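Local atomic coordinates of HTH-type transcriptional repressor PhnF (Mycobacterium smegmatis, PDB entry 3F8M), a protein that represses transcription of the phnDCE operon, which serves phosphate uptake, when phosphate is available in the cell, acting as a DNA-binding regulator of the GntR family. Residues A[35-39]-A[40-44]; A[55-58]-A[59-62]. All coordinates share one frame; numbering follows the deposited sequence.

Interaction 1: A[35-39]-A[40-44]; sequences PFPAE and REIAE
Ile42 N donates to Ala38 O at 3.1 Å with an almost straight N-H...O angle (171°), and one residue further on Ala43 N reaches Glu39 O at 2.9 Å; these are opening i-to-i+4 bonds of helix 39-45. Ala38 sits at the N-cap, and a water bridges Ala38 N and Glu41 OE1: it accepts from Ala38 N at 2.9 Å and donates to Glu41 OE1 at 2.6 Å. The Glu41 chain can span that gap because it is extended, with CG swung opposite the backbone N (chi1 168°), which also lays OE1 alongside Pro37 CB. Glu39 turns its carboxylate the other way, into salt bridges with Arg50 and Arg54 of helix 50-62. Helix 39-45 is the first helix of the predicted helix-turn-helix motif in this winged DNA-binding domain, so Glu39 ties the two helices of that motif together. On the inner side Ile42 folds back over the incoming loop, its CG1 packing on Pro37 CB at 3.8 Å. Its CD1 lies 3.4 Å from Pro37 O and also touches Phe36 CB. The Phe36 ring itself is buried against Leu23, Met26 and Leu27 of helix 15-29.

Interaction 2: A[55-58]-A[59-62]; sequences QALR and ELLI
The side-chain amide of Gln55 and the carboxylate of Glu59 meet one helical turn apart, their planes 66° from each other. NE2 of Gln55 donates to Glu59 OE2 at 2.8 Å, arriving at the anti lone pair, the one away from OE1; the oxygen stands slightly out of the amide plane and the hydrogen bond is moderately bent. A fold at the second torsion of Gln55 (chi2 62°) brings the amide back to Glu59. Glu59 OE2 has a second partner, Arg20 of helix 15-29, so two donors grip this atom and the carboxylate is probably stabilised in its charged form. The other flat group is the guanidinium of Arg58, which Ile62 CD1 approaches obliquely. Ile62 also packs against the aliphatic part of that chain, CD1 lying 4.1 Å from Arg58 CG. NH1 of Arg58 forms a salt bridge with Asp113 of the second subunit, whose Val115 packs on both Arg58 and Ile62. On another side of the helix Leu57 CD2 meets Leu60 CD1 at 3.9 Å, methyl against methyl. Beneath the side chains run the regular i-to-i+4 bonds, such as Leu60 N to Ala56 O at 3.1 Å and Ile62 N to Arg58 O at 3.0 Å. This is the C-terminal half of helix 50-62, the second helix of the predicted helix-turn-helix motif, the position of the recognition helix in GntR-family winged domains; the predicted motif ends at Arg58. Ala56 rests on Arg20 and Leu23 and Leu60 on Leu27, all of helix 15-29, while Leu60 and Leu61 touch Val66 of strand 66-69, the first strand of the wing hairpin.

Following the chain from the N terminus, helix 15-29 comes first, then the loop that enters helix 39-45 through interaction 1, then a short turn and helix 50-62, whose second half holds interaction 2. The two contacts are in series and neither nests nor crosses; each is local, interaction 1 closing the first turn of its helix and interaction 2 joining successive turns. Their centres are about 13 Å apart and their nearest atoms about 5 Å, without touching. Helix 15-29 packs against both, and the beginning of helix 50-62 meets interaction 1. Interaction 2 leads on to the wing and reaches the second subunit.

Interaction 1: A[35-39]-A[40-44]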
ATOM      1  N   PRO A  35      -9.242 -22.163  19.081  1.00 19.15           N
ATOM      2  CA  PRO A  35      -9.502 -23.023  17.899  1.00 18.22           C
ATOM      3  C   PRO A  35     -10.935 -23.466  17.725  1.00 20.16           C
ATOM      4  O   PRO A  35     -11.583 -23.825  18.715  1.00 20.61           O
ATOM      5  CB  PRO A  35      -8.638 -24.260  18.176  1.00 18.43           C
ATOM      6  CG  PRO A  35      -8.591 -24.364  19.687  1.00 18.45           C
ATOM      7  CD  PRO A  35      -8.654 -22.925  20.214  1.00 17.93           C
ATOM      8  N   PHE A  36     -11.422 -23.456  16.474  1.00 19.90           N
ATOM      9  CA  PHE A  36     -12.735 -23.981  16.147  1.00 20.38           C
ATOM     10  C   PHE A  36     -12.642 -25.498  16.231  1.00 19.55           C
ATOM     11  O   PHE A  36     -11.565 -26.039  16.041  1.00 19.53           O
ATOM     12  CB  PHE A  36     -13.121 -23.571  14.710  1.00 20.45           C
ATOM     13  CG  PHE A  36     -13.667 -22.175  14.635  1.00 23.37           C
ATOM     14  CD1 PHE A  36     -15.027 -21.943  14.748  1.00 25.59           C
ATOM     15  CD2 PHE A  36     -12.812 -21.092  14.526  1.00 25.84           C
ATOM     16  CE1 PHE A  36     -15.535 -20.629  14.740  1.00 26.77           C
ATOM     17  CE2 PHE A  36     -13.320 -19.794  14.501  1.00 23.84           C
ATOM     18  CZ  PHE A  36     -14.661 -19.567  14.603  1.00 23.29           C
ATOM     19  N   PRO A  37     -13.771 -26.174  16.470  1.00 20.90           N
ATOM     20  CA  PRO A  37     -13.852 -27.645  16.318  1.00 21.44           C
ATOM     21  C   PRO A  37     -13.457 -27.980  14.899  1.00 22.40           C
ATOM     22  O   PRO A  37     -13.521 -27.094  14.065  1.00 22.78           O
ATOM     23  CB  PRO A  37     -15.350 -27.892  16.449  1.00 21.22           C
ATOM     24  CG  PRO A  37     -15.758 -26.921  17.519  1.00 21.00           C
ATOM     25  CD  PRO A  37     -15.008 -25.636  17.069  1.00 20.46           C
ATOM     26  N   ALA A  38     -13.079 -29.226  14.614  1.00 23.50           N
ATOM     27  CA  ALA A  38     -12.789 -29.614  13.221  1.00 23.45           C
ATOM     28  C   ALA A  38     -14.006 -29.458  12.295  1.00 24.58           C
ATOM     29  O   ALA A  38     -15.205 -29.517  12.717  1.00 23.99           O
ATOM     30  CB  ALA A  38     -12.178 -31.065  13.114  1.00 25.02           C
ATOM     31  N   GLU A  39     -13.674 -29.227  11.030  1.00 24.53           N
ATOM     32  CA  GLU A  39     -14.668 -28.935  10.024  1.00 25.72           C
ATOM     33  C   GLU A  39     -15.761 -29.987  10.030  1.00 25.16           C
ATOM     34  O   GLU A  39     -16.914 -29.641  10.052  1.00 25.14           O
ATOM     35  CB  GLU A  39     -14.029 -28.739   8.638  1.00 26.39           C
ATOM     36  CG  GLU A  39     -13.478 -29.933   7.912  1.00 30.05           C
ATOM     37  CD  GLU A  39     -13.293 -29.639   6.385  1.00 32.15           C
ATOM     38  OE1 GLU A  39     -12.802 -28.539   6.010  1.00 34.67           O
ATOM     39  OE2 GLU A  39     -13.649 -30.512   5.557  1.00 31.60           O
ATOM     40  N   ARG A  40     -15.397 -31.256  10.110  1.00 25.75           N
ATOM     41  CA  ARG A  40     -16.412 -32.315  10.084  1.00 26.82           C
ATOM     42  C   ARG A  40     -17.373 -32.257  11.266  1.00 26.76           C
ATOM     43  O   ARG A  40     -18.574 -32.528  11.081  1.00 26.15           O
ATOM     44  CB  ARG A  40     -15.765 -33.686  10.051  1.00 27.25           C
ATOM     45  CG  ARG A  40     -16.661 -34.781   9.554  1.00 32.71           C
ATOM     46  CD  ARG A  40     -15.767 -35.909   9.027  1.00 41.08           C
ATOM     47  NE  ARG A  40     -16.490 -37.176   9.057  1.00 47.56           N
ATOM     48  CZ  ARG A  40     -17.223 -37.647   8.056  1.00 50.26           C
ATOM     49  NH1 ARG A  40     -17.334 -36.962   6.919  1.00 52.48           N
ATOM     50  NH2 ARG A  40     -17.849 -38.809   8.199  1.00 51.79           N
ATOM     51  N   GLU A  41     -16.861 -31.922  12.468  1.00 24.42           N
ATOM     52  CA  GLU A  41     -17.728 -31.838  13.641  1.00 23.99           C
ATOM     53  C   GLU A  41     -18.735 -30.727  13.464  1.00 24.89           C
ATOM     54  O   GLU A  41     -19.947 -30.900  13.718  1.00 24.62           O
ATOM     55  CB  GLU A  41     -16.936 -31.657  14.963  1.00 23.05           C
ATOM     56  CG  GLU A  41     -17.858 -31.281  16.133  1.00 23.14           C
ATOM     57  CD  GLU A  41     -17.215 -31.461  17.509  1.00 25.66           C
ATOM     58  OE1 GLU A  41     -15.971 -31.551  17.604  1.00 25.99           O
ATOM     59  OE2 GLU A  41     -17.979 -31.490  18.496  1.00 28.58           O
ATOM     60  N   ILE A  42     -18.250 -29.579  13.007  1.00 25.67           N
ATOM     61  CA  ILE A  42     -19.129 -28.448  12.767  1.00 26.31           C
ATOM     62  C   ILE A  42     -20.206 -28.812  11.734  1.00 27.19           C
ATOM     63  O   ILE A  42     -21.401 -28.535  11.915  1.00 25.80           O
ATOM     64  CB  ILE A  42     -18.328 -27.184  12.278  1.00 26.19           C
ATOM     65  CG1 ILE A  42     -17.163 -26.865  13.230  1.00 27.16           C
ATOM     66  CG2 ILE A  42     -19.265 -25.984  12.138  1.00 27.51           C
ATOM     67  CD1 ILE A  42     -16.355 -25.608  12.812  1.00 25.83           C
ATOM     68  N   ALA A  43     -19.774 -29.422  10.638  1.00 28.69           N
ATOM     69  CA  ALA A  43     -20.718 -29.765   9.576  1.00 30.45           C
ATOM     70  C   ALA A  43     -21.853 -30.630  10.130  1.00 31.81           C
ATOM     71  O   ALA A  43     -23.039 -30.352   9.887  1.00 32.56           O
ATOM     72  CB  ALA A  43     -19.981 -30.456   8.421  1.00 30.67           C
ATOM     73  N   GLU A  44     -21.490 -31.644  10.909  1.00 33.57           N
ATOM     74  CA  GLU A  44     -22.470 -32.547  11.511  1.00 35.12           C
ATOM     75  C   GLU A  44     -23.373 -31.825  12.526  1.00 35.62           C
ATOM     76  O   GLU A  44     -24.584 -32.058  12.554  1.00 35.61           O
ATOM     77  CB  GLU A  44     -21.782 -33.790  12.103  1.00 35.61           C
ATOM     78  CG  GLU A  44     -20.878 -34.491  11.067  1.00 39.53           C
ATOM     79  CD  GLU A  44     -20.639 -35.991  11.323  1.00 44.32           C
ATOM     80  OE1 GLU A  44     -20.662 -36.432  12.497  1.00 45.66           O
ATOM     81  OE2 GLU A  44     -20.417 -36.724  10.326  1.00 45.47           O
TER
HETATM   82  O   HOH W   1     -13.652 -31.387  16.418  1.00 20.80           O

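Interaction 2: A[55-58]-A[59-62]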
ATOM      1  N   GLN A  55     -15.781 -23.824   3.314  1.00 28.93           N
ATOM      2  CA  GLN A  55     -15.960 -22.601   2.574  1.00 28.48           C
ATOM      3  C   GLN A  55     -16.307 -21.421   3.494  1.00 28.08           C
ATOM      4  O   GLN A  55     -15.811 -20.317   3.289  1.00 28.95           O
ATOM      5  CB  GLN A  55     -17.068 -22.818   1.532  1.00 29.19           C
ATOM      6  CG  GLN A  55     -17.519 -21.535   0.821  1.00 30.57           C
ATOM      7  CD  GLN A  55     -16.404 -20.891   0.034  1.00 31.86           C
ATOM      8  OE1 GLN A  55     -15.410 -21.549  -0.332  1.00 28.50           O
ATOM      9  NE2 GLN A  55     -16.553 -19.587  -0.243  1.00 34.78           N
ATOM     10  N   ALA A  56     -17.164 -21.630   4.489  1.00 28.00           N
ATOM     11  CA  ALA A  56     -17.509 -20.517   5.380  1.00 29.23           C
ATOM     12  C   ALA A  56     -16.263 -20.086   6.162  1.00 29.45           C
ATOM     13  O   ALA A  56     -16.011 -18.870   6.321  1.00 30.98           O
ATOM     14  CB  ALA A  56     -18.655 -20.883   6.317  1.00 28.48           C
ATOM     15  N   LEU A  57     -15.447 -21.057   6.586  1.00 29.50           N
ATOM     16  CA  LEU A  57     -14.182 -20.716   7.300  1.00 30.52           C
ATOM     17  C   LEU A  57     -13.166 -19.985   6.440  1.00 31.27           C
ATOM     18  O   LEU A  57     -12.505 -19.026   6.889  1.00 31.09           O
ATOM     19  CB  LEU A  57     -13.532 -21.937   7.940  1.00 30.16           C
ATOM     20  CG  LEU A  57     -14.317 -22.563   9.093  1.00 31.03           C
ATOM     21  CD1 LEU A  57     -13.627 -23.843   9.556  1.00 29.73           C
ATOM     22  CD2 LEU A  57     -14.589 -21.580  10.264  1.00 29.48           C
ATOM     23  N   ARG A  58     -13.055 -20.420   5.192  1.00 31.07           N
ATOM     24  CA  ARG A  58     -12.226 -19.724   4.233  1.00 32.13           C
ATOM     25  C   ARG A  58     -12.659 -18.259   3.992  1.00 31.86           C
ATOM     26  O   ARG A  58     -11.794 -17.375   3.860  1.00 32.59           O
ATOM     27  CB  ARG A  58     -12.124 -20.537   2.936  1.00 33.00           C
ATOM     28  CG  ARG A  58     -11.268 -19.874   1.923  1.00 35.14           C
ATOM     29  CD  ARG A  58     -10.216 -20.778   1.340  1.00 37.66           C
ATOM     30  NE  ARG A  58      -9.507 -19.981   0.360  1.00 38.65           N
ATOM     31  CZ  ARG A  58      -9.413 -20.299  -0.925  1.00 40.42           C
ATOM     32  NH1 ARG A  58      -9.926 -21.450  -1.375  1.00 37.33           N
ATOM     33  NH2 ARG A  58      -8.775 -19.477  -1.742  1.00 37.67           N
ATOM     34  N   GLU A  59     -13.967 -18.000   4.011  1.00 31.68           N
ATOM     35  CA  GLU A  59     -14.505 -16.637   3.873  1.00 32.46           C
ATOM     36  C   GLU A  59     -14.131 -15.788   5.105  1.00 32.41           C
ATOM     37  O   GLU A  59     -13.751 -14.622   4.976  1.00 33.09           O
ATOM     38  CB  GLU A  59     -16.020 -16.659   3.680  1.00 32.22           C
ATOM     39  CG  GLU A  59     -16.471 -17.303   2.333  1.00 34.25           C
ATOM     40  CD  GLU A  59     -17.986 -17.540   2.252  1.00 37.68           C
ATOM     41  OE1 GLU A  59     -18.715 -16.955   3.080  1.00 37.63           O
ATOM     42  OE2 GLU A  59     -18.448 -18.324   1.378  1.00 37.38           O
ATOM     43  N   LEU A  60     -14.224 -16.390   6.286  1.00 31.57           N
ATOM     44  CA  LEU A  60     -13.784 -15.719   7.506  1.00 31.52           C
ATOM     45  C   LEU A  60     -12.306 -15.388   7.457  1.00 31.30           C
ATOM     46  O   LEU A  60     -11.890 -14.337   7.982  1.00 31.61           O
ATOM     47  CB  LEU A  60     -14.087 -16.583   8.727  1.00 30.75           C
ATOM     48  CG  LEU A  60     -15.571 -16.718   9.054  1.00 30.06           C
ATOM     49  CD1 LEU A  60     -15.778 -17.831  10.062  1.00 31.21           C
ATOM     50  CD2 LEU A  60     -16.156 -15.406   9.581  1.00 32.98           C
ATOM     51  N   LEU A  61     -11.511 -16.279   6.855  1.00 30.54           N
ATOM     52  CA  LEU A  61     -10.078 -16.117   6.799  1.00 31.00           C
ATOM     53  C   LEU A  61      -9.730 -14.948   5.889  1.00 32.03           C
ATOM     54  O   LEU A  61      -8.869 -14.127   6.210  1.00 31.21           O
ATOM     55  CB  LEU A  61      -9.393 -17.379   6.294  1.00 30.52           C
ATOM     56  CG  LEU A  61      -7.857 -17.450   6.413  1.00 32.21           C
ATOM     57  CD1 LEU A  61      -7.416 -18.896   6.654  1.00 33.55           C
ATOM     58  CD2 LEU A  61      -7.051 -16.825   5.217  1.00 32.73           C
ATOM     59  N   ILE A  62     -10.404 -14.894   4.753  1.00 33.14           N
ATOM     60  CA  ILE A  62     -10.224 -13.805   3.790  1.00 34.32           C
ATOM     61  C   ILE A  62     -10.633 -12.455   4.419  1.00 35.09           C
ATOM     62  O   ILE A  62      -9.961 -11.443   4.206  1.00 35.90           O
ATOM     63  CB  ILE A  62     -10.964 -14.168   2.467  1.00 35.04           C
ATOM     64  CG1 ILE A  62     -10.165 -15.283   1.763  1.00 33.77           C
ATOM     65  CG2 ILE A  62     -11.165 -12.940   1.556  1.00 34.72           C
ATOM     66  CD1 ILE A  62     -10.935 -16.009   0.653  1.00 33.60           C
TER